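Local coordinates for relaxosome protein TraM (Escherichia coli, PDB 4QPO) that binds plasmid DNA as a homotetramer and, as part of the relaxosome, supports the site- and strand-specific nicking at the origin of transfer during conjugation, at residues Y6-N9 with D10-E13. Numbering follows the deposited sequence.
Sequences YISN and DAYE
Ser8 OG accepts a hydrogen bond from Ala11 N, 3.1 Å away, with an N-H...O angle of 159°, which identifies Ser8 as the N-cap of helix 9-23. The hydroxyl is placed for this by a chi1 of 62°, which sets OG between the backbone N and the carbonyl carbon of its own residue, and a hydrogen bond to Glu43 of the second subunit gives the same oxygen a further partner. The i to i+4 pattern begins at the cap itself: Tyr12 N donates to Ser8 O at 2.9 Å, and Glu13 N to Asn9 O. The turn joins strand 2-6 to the first helix of a ribbon-helix-helix DNA-binding domain, in which the strands of two subunits pair antiparallel. Ile7, the buried residue before the cap, directs its side chain at the first turn. Its CB stands 4.2 Å from Ala11 CB; beyond it, CG1 leads to CD1, which rests 3.7 Å from Tyr12 CA and 3.8 Å from Tyr12 CB, and also meets the edge of the Tyr12 ring near its plane. Leu42 of the second subunit packs on Ile7, while Phe34 meets the Tyr12 ring. On the exposed side, Asn9 ND2 reaches Glu13 OE2 at 3.0 Å, but the N-H...O angle of 133° makes this bond weak, and the amide and carboxylate planes are steeply inclined to each other.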
loop_
_atom_site.group_PDB
_atom_site.type_symbol
_atom_site.label_atom_id
_atom_site.label_comp_id
_atom_site.label_asym_id
_atom_site.label_seq_id
_atom_site.Cartn_x
_atom_site.Cartn_y
_atom_site.Cartn_z
ATOM N N TYR A 6 2.485 -2.183 -19.672
ATOM C CA TYR A 6 1.209 -2.818 -19.897
ATOM C C TYR A 6 0.387 -2.699 -18.617
ATOM O O TYR A 6 0.866 -3.041 -17.533
ATOM C CB TYR A 6 1.406 -4.279 -20.295
ATOM C CG TYR A 6 1.944 -4.409 -21.694
ATOM C CD1 TYR A 6 1.098 -4.341 -22.801
ATOM C CD2 TYR A 6 3.299 -4.577 -21.916
ATOM C CE1 TYR A 6 1.610 -4.453 -24.118
ATOM C CE2 TYR A 6 3.824 -4.670 -23.210
ATOM C CZ TYR A 6 2.974 -4.616 -24.303
ATOM O OH TYR A 6 3.515 -4.724 -25.570
ATOM N N ILE A 7 -0.832 -2.188 -18.719
ATOM C CA ILE A 7 -1.708 -2.225 -17.560
ATOM C C ILE A 7 -3.067 -2.789 -17.953
ATOM O O ILE A 7 -3.515 -2.618 -19.082
ATOM C CB ILE A 7 -1.887 -0.837 -16.906
ATOM C CG1 ILE A 7 -2.620 0.127 -17.840
ATOM C CG2 ILE A 7 -0.539 -0.275 -16.453
ATOM C CD1 ILE A 7 -3.003 1.443 -17.179
ATOM N N SER A 8 -3.712 -3.467 -17.016
ATOM C CA SER A 8 -5.004 -4.091 -17.277
ATOM C C SER A 8 -6.059 -3.047 -17.601
ATOM O O SER A 8 -5.901 -1.870 -17.242
ATOM C CB SER A 8 -5.446 -4.923 -16.071
ATOM O OG SER A 8 -5.605 -4.100 -14.935
ATOM N N ASN A 9 -7.125 -3.477 -18.278
ATOM C CA ASN A 9 -8.269 -2.611 -18.559
ATOM C C ASN A 9 -8.854 -2.060 -17.261
ATOM O O ASN A 9 -9.234 -0.889 -17.177
ATOM C CB ASN A 9 -9.337 -3.373 -19.357
ATOM C CG ASN A 9 -10.598 -2.541 -19.616
ATOM O OD1 ASN A 9 -10.608 -1.650 -20.474
ATOM N ND2 ASN A 9 -11.676 -2.853 -18.891
ATOM N N ASP A 10 -8.898 -2.914 -16.246
ATOM C CA ASP A 10 -9.357 -2.533 -14.922
ATOM C C ASP A 10 -8.522 -1.399 -14.314
ATOM O O ASP A 10 -9.062 -0.419 -13.795
ATOM C CB ASP A 10 -9.329 -3.754 -14.008
ATOM C CG ASP A 10 -9.651 -3.410 -12.578
ATOM O OD1 ASP A 10 -10.695 -2.762 -12.338
ATOM O OD2 ASP A 10 -8.853 -3.777 -11.693
ATOM N N ALA A 11 -7.203 -1.549 -14.370
ATOM C CA ALA A 11 -6.289 -0.518 -13.885
ATOM C C ALA A 11 -6.490 0.778 -14.657
ATOM O O ALA A 11 -6.643 1.841 -14.067
ATOM C CB ALA A 11 -4.844 -0.983 -13.996
ATOM N N TYR A 12 -6.481 0.678 -15.978
ATOM C CA TYR A 12 -6.638 1.850 -16.807
ATOM C C TYR A 12 -7.914 2.612 -16.423
ATOM O O TYR A 12 -7.879 3.829 -16.218
ATOM C CB TYR A 12 -6.659 1.458 -18.288
ATOM C CG TYR A 12 -6.844 2.645 -19.202
ATOM C CD1 TYR A 12 -5.753 3.388 -19.647
ATOM C CD2 TYR A 12 -8.114 3.038 -19.605
ATOM C CE1 TYR A 12 -5.934 4.483 -20.479
ATOM C CE2 TYR A 12 -8.300 4.131 -20.428
ATOM C CZ TYR A 12 -7.211 4.848 -20.864
ATOM O OH TYR A 12 -7.413 5.934 -21.688
ATOM N N GLU A 13 -9.022 1.883 -16.293
ATOM C CA GLU A 13 -10.301 2.462 -15.858
ATOM C C GLU A 13 -10.206 3.193 -14.516
ATOM O O GLU A 13 -10.753 4.290 -14.363
ATOM C CB GLU A 13 -11.376 1.375 -15.763
ATOM C CG GLU A 13 -11.894 0.871 -17.097
ATOM C CD GLU A 13 -12.886 -0.273 -16.945
ATOM O OE1 GLU A 13 -13.022 -0.810 -15.823
ATOM O OE2 GLU A 13 -13.527 -0.637 -17.953
#